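Local coordinates for Hsp70/Hsp90 co-chaperone CNS1 (Saccharomyces cerevisiae, PDB 6HFM), which acts as a co-chaperone that binds Hsp90 and Hsp70, stimulating the ATPase activity of the Hsp70 Ssa1 but not that of Hsp90, at residues S45-P50 / V67-T72; Y55-E60 / Y142-V147; F104-A109 / P133-A138. All coordinates share one frame; numbering follows the deposited sequence.

Overall arrangement
All three contacts lie in the C-terminal wheel domain and reach the same mixed sheet. Contact 1 joins the two strands of the hairpin 47-55/60-68, whereas contact 2 sets the turn of that hairpin against strand 139-145; their centres are about 23 Å apart, on opposite sides of the chain's centre. Contact 3 is nested in sequence within the loop that contact 2 closes. It touches contact 1 where Pro50 CD meets Asn137 O at 3.4 Å, and it adjoins contact 2 through a probable hydrogen bond from Tyr142 N to Phe104 O, 2.9 Å. The magnesium ion at Asn17 and Leu125 lies about 7 Å from the side chain of Pro133 and about 11 Å from that of Tyr49.

Contact 1 of 3, residues S45-P50 / V67-T72; sequences SQLIYP and VSELTT
Glu69 crosses the hydroxyl end of Tyr49 and runs on to Leu47, and its atoms can be followed in turn. CB touches Tyr49 OH at 3.2 Å. CG, held between the backbone N and the carbonyl carbon (chi1 69°), passes near Leu47 O, and from there the chain runs extended to the carboxylate, whose CD rests 3.6 Å from Leu47 CB. At the tip the two oxygens have different tasks. OE2 accepts a nearly straight bond from Leu47 N at 3.0 Å, although the donor stands above the carboxylate, 68° out of its plane. OE1 accepts a hydrogen bond from a water at 2.8 Å and also forms a salt bridge with Arg16, a pairing likely to keep this buried group ionised. The same water sits at the edge of the Tyr49 ring, in its plane and 3.0 Å from Tyr49 OH; ring and carboxylate planes are 85° apart, and the two side chains cross at about a right angle.

Glu69 directly follows the second strand of the beta hairpin 47-55/60-68. Tyr49 and Val67 are an antiparallel hydrogen-bonded pair, while Ile48 and Ser68 form the non-hydrogen-bonded pair beside it. Just past the last pair, Glu69 N donates to Leu47 O at 2.9 Å, which means that Leu47 is gripped by both the backbone and the carboxylate of one residue. Chain 67-72 then bends away in a type I turn from Ser68 to Thr71. Here Ser68 OG does double duty: it accepts from Leu70 N, two residues on, which closes an ST turn, and donates to Gln46 OE1 at 2.7 Å. Gln46 CG meanwhile packs against Leu70 CD1 at 3.6 Å, the two side chains crossing about perpendicularly.

Contact 2 of 3, residues Y55-E60 / Y142-V147; sequences YPTQDE and YIVPKV
Tyr55 lies side by side with Ile143, both side chains pointing the same way, and the flank of its ring overlaps the branched base of the isoleucine. CD1 and CE1 are both near Ile143 CB, the CE1 to CB distance being 3.8 Å, and the approach to the ring is oblique. With CG anti to the carbonyl carbon (chi1 -50°), this torsion sets the ring alongside Ile143. Beyond the ring, Tyr55 OH is hydrogen-bonded to Asp62, and Phe88 makes an edge-to-face stack with the ring.

Pro56 and Thr57 engage the next residue along, Val144, which offers one methyl to each. Its CG1 is anti to the backbone N (chi1 -177°) and faces Thr57 CG2 at 4.1 Å; its CG2 turns instead to Pro56 CG, 3.8 Å away, with the two side chains about perpendicular. Pro56 CG also comes within 4.3 Å of Tyr142 CD1, while Trp152 of helix 146-155 packs on both Pro56 and Val144. Thr57 slides past Pro145 in the opposite direction, its OG1 4.0 Å from Pro145 CD.

Met54 and Ile143 are joined by a backbone hydrogen bond; beyond it a water links the chains, accepting from Thr57 N at 3.0 Å and donating to Ile143 O at 2.8 Å. The chain 55-60 is meanwhile closed on itself, Tyr55 N bonding to Glu60 O at 2.9 Å, with Asp59 in the left-handed backbone region. Asp59 and Glu60 together face Tyr55, the signature of a G1 beta bulge, here at the turn of a hairpin whose first strand runs parallel to strand 139-145 in the wheel domain.

Contact 3 of 3, residues F104-A109 / P133-A138; sequences FMETKA and PLFDNA
The Phe135 ring and the Glu106 carboxylate are the flat groups that meet here. Their planes are 41° apart and the side chains cross at about a right angle, with Glu106 CD 3.5 Å from Phe135 CZ in an oblique approach. At the ring edge, in its plane, lies a water, 2.7 Å from Glu106 O and 2.9 Å from Pro133 O; it is placed to donate to both, though counting its other neighbours it cannot serve every acceptor at once.

Glu106 lies across the CZ end of the ring with its whole length. Its CG is anti to the backbone N (chi1 -174°) and the chain is extended beyond, which places CB 4.0 Å from Phe135 CE2 and the carboxylate past CZ. That carboxylate is buried among cations: OE1 forms salt bridges with Lys140 and Arg164, OE2 with Arg165, and Lys140 also makes a cation-pi contact with Phe135. With an alanine here, these three cationic side chains would probably be left without their shared anion, and the CZ end of the ring would lose its packing partner.

Pro133 packs on the backbone where segment 104-109 leaves strand 101-106: its CD abuts Glu106 O at 3.3 Å and Lys108 N at 3.7 Å. Strand 134-135 in turn pairs in parallel with strand 20-21, whose Ile21 touches both Pro133 and Phe135. Strand 101-106 lies between strands 112-114 and 139-145 in the mixed sheet, and its Phe104 packs on helix 146-155.

Contact 1 of 3, residues S45-P50 / V67-T72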
loop_
_atom_site.group_PDB
_atom_site.type_symbol
_atom_site.label_atom_id
_atom_site.label_comp_id
_atom_site.label_asym_id
_atom_site.label_seq_id
_atom_site.Cartn_x
_atom_site.Cartn_y
_atom_site.Cartn_z
ATOM N N SER A 45 0.453 5.982 19.743
ATOM C CA SER A 45 0.337 7.083 18.791
ATOM C C SER A 45 0.284 6.521 17.375
ATOM O O SER A 45 0.565 5.338 17.149
ATOM C CB SER A 45 1.477 8.095 18.960
ATOM O OG SER A 45 2.738 7.573 18.600
ATOM N N GLN A 46 -0.102 7.363 16.424
ATOM C CA GLN A 46 -0.322 6.899 15.056
ATOM C C GLN A 46 0.993 6.527 14.380
ATOM O O GLN A 46 1.922 7.329 14.331
ATOM C CB GLN A 46 -1.056 7.954 14.228
ATOM C CG GLN A 46 -2.461 8.237 14.729
ATOM C CD GLN A 46 -3.113 9.418 14.037
ATOM O OE1 GLN A 46 -3.011 9.580 12.817
ATOM N NE2 GLN A 46 -3.804 10.249 14.818
ATOM N N LEU A 47 1.065 5.289 13.903
ATOM C CA LEU A 47 2.135 4.845 13.016
ATOM C C LEU A 47 1.939 5.478 11.640
ATOM O O LEU A 47 0.840 5.449 11.086
ATOM C CB LEU A 47 2.137 3.322 12.911
ATOM C CG LEU A 47 3.271 2.670 12.118
ATOM C CD1 LEU A 47 4.640 2.980 12.705
ATOM C CD2 LEU A 47 3.061 1.164 12.033
ATOM N N ILE A 48 3.015 6.051 11.105
ATOM C CA ILE A 48 2.991 6.782 9.837
ATOM C C ILE A 48 4.001 6.119 8.896
ATOM O O ILE A 48 5.173 5.977 9.256
ATOM C CB ILE A 48 3.362 8.261 10.051
ATOM C CG1 ILE A 48 2.343 8.942 10.975
ATOM C CG2 ILE A 48 3.412 9.010 8.727
ATOM C CD1 ILE A 48 2.827 10.236 11.594
ATOM N N TYR A 49 3.547 5.728 7.703
ATOM C CA TYR A 49 4.419 5.098 6.697
ATOM C C TYR A 49 4.180 5.699 5.310
ATOM O O TYR A 49 3.114 6.260 5.059
ATOM C CB TYR A 49 4.261 3.565 6.655
ATOM C CG TYR A 49 2.950 2.981 7.163
ATOM C CD1 TYR A 49 1.733 3.343 6.601
ATOM C CD2 TYR A 49 2.939 2.023 8.191
ATOM C CE1 TYR A 49 0.537 2.807 7.062
ATOM C CE2 TYR A 49 1.749 1.476 8.649
ATOM C CZ TYR A 49 0.550 1.870 8.083
ATOM O OH TYR A 49 -0.634 1.325 8.528
ATOM N N PRO A 50 5.169 5.578 4.404
ATOM C CA PRO A 50 4.947 6.026 3.037
ATOM C C PRO A 50 4.025 5.072 2.281
ATOM O O PRO A 50 3.781 3.947 2.731
ATOM C CB PRO A 50 6.361 6.011 2.421
ATOM C CG PRO A 50 7.300 5.622 3.517
ATOM C CD PRO A 50 6.469 4.905 4.527
ATOM N N VAL A 67 1.460 8.517 5.268
ATOM C CA VAL A 67 0.078 8.071 5.417
ATOM C C VAL A 67 -0.069 7.494 6.818
ATOM O O VAL A 67 0.664 6.581 7.187
ATOM C CB VAL A 67 -0.274 6.974 4.383
ATOM C CG1 VAL A 67 -1.695 6.457 4.586
ATOM C CG2 VAL A 67 -0.101 7.505 2.962
ATOM N N SER A 68 -1.019 8.020 7.593
ATOM C CA SER A 68 -1.314 7.466 8.914
ATOM C C SER A 68 -2.028 6.127 8.797
ATOM O O SER A 68 -2.893 5.954 7.941
ATOM C CB SER A 68 -2.209 8.412 9.720
ATOM O OG SER A 68 -2.707 7.755 10.876
ATOM N N GLU A 69 -1.701 5.205 9.707
ATOM C CA GLU A 69 -2.401 3.916 9.813
ATOM C C GLU A 69 -3.918 4.036 10.050
ATOM O O GLU A 69 -4.659 3.110 9.746
ATOM C CB GLU A 69 -1.794 3.071 10.938
ATOM C CG GLU A 69 -2.058 3.614 12.334
ATOM C CD GLU A 69 -1.381 2.823 13.427
ATOM O OE1 GLU A 69 -1.060 1.633 13.220
ATOM O OE2 GLU A 69 -1.154 3.409 14.511
ATOM N N LEU A 70 -4.368 5.152 10.627
ATOM C CA LEU A 70 -5.803 5.384 10.841
ATOM C C LEU A 70 -6.550 5.886 9.600
ATOM O O LEU A 70 -7.780 6.009 9.629
ATOM C CB LEU A 70 -6.016 6.355 12.008
ATOM C CG LEU A 70 -5.463 5.917 13.368
ATOM C CD1 LEU A 70 -5.821 6.968 14.404
ATOM C CD2 LEU A 70 -5.990 4.556 13.798
ATOM N N THR A 71 -5.821 6.186 8.525
ATOM C CA THR A 71 -6.424 6.529 7.233
ATOM C C THR A 71 -7.170 5.315 6.665
ATOM O O THR A 71 -6.656 4.190 6.718
ATOM C CB THR A 71 -5.340 6.956 6.220
ATOM O OG1 THR A 71 -4.498 7.960 6.794
ATOM C CG2 THR A 71 -5.959 7.518 4.946
ATOM N N THR A 72 -8.372 5.534 6.129
ATOM C CA THR A 72 -9.094 4.466 5.435
ATOM C C THR A 72 -8.653 4.369 3.980
ATOM O O THR A 72 -8.101 5.311 3.415
ATOM C CB THR A 72 -10.625 4.643 5.459
ATOM O OG1 THR A 72 -10.990 5.838 4.758
ATOM C CG2 THR A 72 -11.141 4.682 6.901
HETATM O O HOH W 1 -0.515 -0.159 11.104
#

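Contact 2 of 3, residues Y55-E60 / Y142-V147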
loop_
_atom_site.group_PDB
_atom_site.type_symbol
_atom_site.label_atom_id
_atom_site.label_comp_id
_atom_site.label_asym_id
_atom_site.label_seq_id
_atom_site.Cartn_x
_atom_site.Cartn_y
_atom_site.Cartn_z
ATOM N N TYR A 55 -0.883 2.445 -10.638
ATOM C CA TYR A 55 -1.975 2.419 -11.613
ATOM C C TYR A 55 -1.494 1.572 -12.795
ATOM O O TYR A 55 -1.088 2.118 -13.827
ATOM C CB TYR A 55 -2.339 3.841 -12.061
ATOM C CG TYR A 55 -2.574 4.818 -10.930
ATOM C CD1 TYR A 55 -3.793 4.854 -10.250
ATOM C CD2 TYR A 55 -1.580 5.716 -10.541
ATOM C CE1 TYR A 55 -4.015 5.754 -9.218
ATOM C CE2 TYR A 55 -1.796 6.620 -9.515
ATOM C CZ TYR A 55 -3.011 6.633 -8.851
ATOM O OH TYR A 55 -3.225 7.522 -7.823
ATOM N N PRO A 56 -1.518 0.232 -12.647
ATOM C CA PRO A 56 -0.880 -0.636 -13.655
ATOM C C PRO A 56 -1.474 -0.543 -15.066
ATOM O O PRO A 56 -0.728 -0.669 -16.046
ATOM C CB PRO A 56 -1.038 -2.049 -13.069
ATOM C CG PRO A 56 -2.113 -1.938 -12.038
ATOM C CD PRO A 56 -2.032 -0.544 -11.504
ATOM N N THR A 57 -2.781 -0.295 -15.174
ATOM C CA THR A 57 -3.431 -0.161 -16.492
ATOM C C THR A 57 -3.130 1.181 -17.186
ATOM O O THR A 57 -3.429 1.334 -18.375
ATOM C CB THR A 57 -4.964 -0.388 -16.427
ATOM O OG1 THR A 57 -5.600 0.657 -15.676
ATOM C CG2 THR A 57 -5.292 -1.743 -15.803
ATOM N N GLN A 58 -2.551 2.140 -16.456
ATOM C CA GLN A 58 -2.134 3.437 -17.007
ATOM C C GLN A 58 -0.609 3.644 -17.075
ATOM O O GLN A 58 -0.160 4.709 -17.518
ATOM C CB GLN A 58 -2.762 4.564 -16.179
ATOM C CG GLN A 58 -4.271 4.683 -16.323
ATOM C CD GLN A 58 -4.693 5.284 -17.656
ATOM O OE1 GLN A 58 -4.084 6.238 -18.139
ATOM N NE2 GLN A 58 -5.744 4.731 -18.251
ATOM N N ASP A 59 0.177 2.644 -16.661
ATOM C CA ASP A 59 1.646 2.755 -16.553
ATOM C C ASP A 59 2.073 4.018 -15.794
ATOM O O ASP A 59 2.854 4.839 -16.283
ATOM C CB ASP A 59 2.314 2.689 -17.939
ATOM C CG ASP A 59 3.834 2.477 -17.869
ATOM O OD1 ASP A 59 4.503 2.773 -18.836
ATOM O OD2 ASP A 59 4.338 2.028 -16.805
ATOM N N GLU A 60 1.532 4.160 -14.596
ATOM C CA GLU A 60 1.780 5.331 -13.767
ATOM C C GLU A 60 1.757 4.907 -12.316
ATOM O O GLU A 60 1.203 3.857 -11.986
ATOM C CB GLU A 60 0.701 6.387 -14.034
ATOM C CG GLU A 60 0.912 7.744 -13.376
ATOM C CD GLU A 60 2.207 8.406 -13.804
ATOM O OE1 GLU A 60 2.185 9.147 -14.808
ATOM O OE2 GLU A 60 3.248 8.158 -13.153
ATOM N N TYR A 142 -2.647 -1.084 -5.419
ATOM C CA TYR A 142 -2.933 -1.051 -6.850
ATOM C C TYR A 142 -4.345 -0.523 -7.035
ATOM O O TYR A 142 -5.297 -1.099 -6.512
ATOM C CB TYR A 142 -2.804 -2.458 -7.464
ATOM C CG TYR A 142 -1.434 -3.081 -7.266
ATOM C CD1 TYR A 142 -0.425 -2.917 -8.212
ATOM C CD2 TYR A 142 -1.136 -3.804 -6.108
ATOM C CE1 TYR A 142 0.842 -3.468 -8.025
ATOM C CE2 TYR A 142 0.119 -4.365 -5.912
ATOM C CZ TYR A 142 1.107 -4.191 -6.865
ATOM O OH TYR A 142 2.350 -4.743 -6.652
ATOM N N ILE A 143 -4.481 0.577 -7.777
ATOM C CA ILE A 143 -5.791 1.156 -8.075
ATOM C C ILE A 143 -6.140 0.788 -9.516
ATOM O O ILE A 143 -5.429 1.168 -10.451
ATOM C CB ILE A 143 -5.804 2.681 -7.809
ATOM C CG1 ILE A 143 -5.703 2.921 -6.295
ATOM C CG2 ILE A 143 -7.068 3.326 -8.371
ATOM C CD1 ILE A 143 -5.644 4.375 -5.862
ATOM N N VAL A 144 -7.210 0.008 -9.677
ATOM C CA VAL A 144 -7.616 -0.533 -10.986
ATOM C C VAL A 144 -9.128 -0.374 -11.165
ATOM O O VAL A 144 -9.890 -0.780 -10.299
ATOM C CB VAL A 144 -7.250 -2.034 -11.110
ATOM C CG1 VAL A 144 -7.611 -2.576 -12.491
ATOM C CG2 VAL A 144 -5.762 -2.242 -10.850
ATOM N N PRO A 145 -9.577 0.191 -12.301
ATOM C CA PRO A 145 -11.029 0.261 -12.505
ATOM C C PRO A 145 -11.716 -1.095 -12.362
ATOM O O PRO A 145 -11.173 -2.105 -12.817
ATOM C CB PRO A 145 -11.151 0.766 -13.943
ATOM C CG PRO A 145 -9.910 1.560 -14.158
ATOM C CD PRO A 145 -8.836 0.839 -13.396
ATOM N N LYS A 146 -12.884 -1.115 -11.721
ATOM C CA LYS A 146 -13.671 -2.341 -11.561
ATOM C C LYS A 146 -13.840 -3.089 -12.890
ATOM O O LYS A 146 -13.697 -4.310 -12.943
ATOM C CB LYS A 146 -15.045 -2.011 -10.953
ATOM C CG LYS A 146 -15.941 -3.215 -10.687
ATOM C CD LYS A 146 -17.269 -2.793 -10.069
ATOM C CE LYS A 146 -18.375 -3.791 -10.380
ATOM N NZ LYS A 146 -19.716 -3.260 -10.007
ATOM N N VAL A 147 -14.109 -2.347 -13.961
ATOM C CA VAL A 147 -14.346 -2.944 -15.284
ATOM C C VAL A 147 -13.095 -3.555 -15.948
ATOM O O VAL A 147 -13.230 -4.343 -16.881
ATOM C CB VAL A 147 -15.055 -1.961 -16.258
ATOM C CG1 VAL A 147 -16.402 -1.525 -15.681
ATOM C CG2 VAL A 147 -14.186 -0.755 -16.608
HETATM O O HOH W 2 -4.593 0.854 -13.141
#

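Contact 3 of 3, residues F104-A109 / P133-A138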
loop_
_atom_site.group_PDB
_atom_site.type_symbol
_atom_site.label_atom_id
_atom_site.label_comp_id
_atom_site.label_asym_id
_atom_site.label_seq_id
_atom_site.Cartn_x
_atom_site.Cartn_y
_atom_site.Cartn_z
ATOM N N PHE A 104 -6.417 -3.039 -4.691
ATOM C CA PHE A 104 -5.818 -4.343 -4.425
ATOM C C PHE A 104 -4.484 -4.193 -3.701
ATOM O O PHE A 104 -3.780 -3.196 -3.865
ATOM C CB PHE A 104 -5.642 -5.143 -5.719
ATOM C CG PHE A 104 -6.934 -5.419 -6.428
ATOM C CD1 PHE A 104 -7.704 -6.521 -6.090
ATOM C CD2 PHE A 104 -7.398 -4.556 -7.413
ATOM C CE1 PHE A 104 -8.908 -6.769 -6.724
ATOM C CE2 PHE A 104 -8.601 -4.800 -8.058
ATOM C CZ PHE A 104 -9.359 -5.910 -7.710
ATOM N N MET A 105 -4.174 -5.181 -2.865
ATOM C CA MET A 105 -2.892 -5.263 -2.179
ATOM C C MET A 105 -2.357 -6.682 -2.279
ATOM O O MET A 105 -3.130 -7.644 -2.318
ATOM C CB MET A 105 -3.041 -4.855 -0.712
ATOM C CG MET A 105 -3.475 -3.400 -0.551
ATOM S SD MET A 105 -3.750 -2.841 1.145
ATOM C CE MET A 105 -2.063 -2.634 1.689
ATOM N N GLU A 106 -1.033 -6.796 -2.329
ATOM C CA GLU A 106 -0.364 -8.088 -2.407
ATOM C C GLU A 106 -0.343 -8.749 -1.026
ATOM O O GLU A 106 -0.158 -8.069 -0.011
ATOM C CB GLU A 106 1.055 -7.904 -2.945
ATOM C CG GLU A 106 1.814 -9.193 -3.220
ATOM C CD GLU A 106 3.194 -8.967 -3.825
ATOM O OE1 GLU A 106 3.431 -7.906 -4.454
ATOM O OE2 GLU A 106 4.045 -9.873 -3.693
ATOM N N THR A 107 -0.528 -10.069 -0.989
ATOM C CA THR A 107 -0.478 -10.830 0.266
ATOM C C THR A 107 0.890 -11.487 0.444
ATOM O O THR A 107 1.710 -11.496 -0.476
ATOM C CB THR A 107 -1.575 -11.915 0.314
ATOM O OG1 THR A 107 -1.360 -12.872 -0.730
ATOM C CG2 THR A 107 -2.955 -11.305 0.163
ATOM N N LYS A 108 1.139 -12.057 1.618
ATOM C CA LYS A 108 2.411 -12.739 1.868
ATOM C C LYS A 108 2.630 -13.899 0.885
ATOM O O LYS A 108 3.758 -14.163 0.486
ATOM C CB LYS A 108 2.512 -13.241 3.317
ATOM C CG LYS A 108 3.934 -13.641 3.700
ATOM C CD LYS A 108 4.058 -14.089 5.144
ATOM C CE LYS A 108 5.455 -14.620 5.420
ATOM N NZ LYS A 108 5.596 -15.109 6.820
ATOM N N ALA A 109 1.545 -14.564 0.481
ATOM C CA ALA A 109 1.617 -15.650 -0.504
ATOM C C ALA A 109 1.988 -15.193 -1.924
ATOM O O ALA A 109 2.332 -16.024 -2.762
ATOM C CB ALA A 109 0.297 -16.408 -0.537
ATOM N N PRO A 133 1.248 -7.615 3.785
ATOM C CA PRO A 133 2.448 -6.942 4.306
ATOM C C PRO A 133 2.696 -5.507 3.847
ATOM O O PRO A 133 2.166 -5.057 2.823
ATOM C CB PRO A 133 3.607 -7.827 3.794
ATOM C CG PRO A 133 2.983 -9.015 3.166
ATOM C CD PRO A 133 1.612 -8.607 2.756
ATOM N N LEU A 134 3.539 -4.813 4.612
ATOM C CA LEU A 134 4.316 -3.701 4.090
ATOM C C LEU A 134 5.420 -4.262 3.188
ATOM O O LEU A 134 5.894 -5.391 3.383
ATOM C CB LEU A 134 4.945 -2.879 5.221
ATOM C CG LEU A 134 4.016 -2.131 6.183
ATOM C CD1 LEU A 134 4.845 -1.442 7.256
ATOM C CD2 LEU A 134 3.155 -1.126 5.443
ATOM N N PHE A 135 5.805 -3.463 2.193
ATOM C CA PHE A 135 6.939 -3.760 1.328
ATOM C C PHE A 135 7.962 -2.648 1.528
ATOM O O PHE A 135 7.661 -1.482 1.285
ATOM C CB PHE A 135 6.482 -3.902 -0.131
ATOM C CG PHE A 135 5.750 -5.190 -0.395
ATOM C CD1 PHE A 135 6.432 -6.317 -0.840
ATOM C CD2 PHE A 135 4.389 -5.299 -0.137
ATOM C CE1 PHE A 135 5.765 -7.519 -1.047
ATOM C CE2 PHE A 135 3.722 -6.497 -0.336
ATOM C CZ PHE A 135 4.411 -7.609 -0.791
ATOM N N ASP A 136 9.150 -3.009 2.029
ATOM C CA ASP A 136 10.209 -2.040 2.333
ATOM C C ASP A 136 9.711 -0.947 3.295
ATOM O O ASP A 136 10.001 0.237 3.121
ATOM C CB ASP A 136 10.756 -1.454 1.024
ATOM C CG ASP A 136 11.165 -2.534 0.046
ATOM O OD1 ASP A 136 12.115 -3.284 0.366
ATOM O OD2 ASP A 136 10.537 -2.641 -1.032
ATOM N N ASN A 137 8.950 -1.380 4.303
ATOM C CA ASN A 137 8.369 -0.501 5.330
ATOM C C ASN A 137 7.477 0.603 4.762
ATOM O O ASN A 137 7.406 1.705 5.305
ATOM C CB ASN A 137 9.463 0.064 6.268
ATOM C CG ASN A 137 9.811 -0.876 7.414
ATOM O OD1 ASN A 137 8.997 -1.699 7.852
ATOM N ND2 ASN A 137 11.026 -0.741 7.918
ATOM N N ALA A 138 6.770 0.277 3.682
ATOM C CA ALA A 138 5.836 1.194 3.033
ATOM C C ALA A 138 4.621 0.443 2.496
ATOM O O ALA A 138 4.695 -0.748 2.169
ATOM C CB ALA A 138 6.526 1.952 1.908
HETATM O O HOH W 3 0.536 -5.536 0.531
#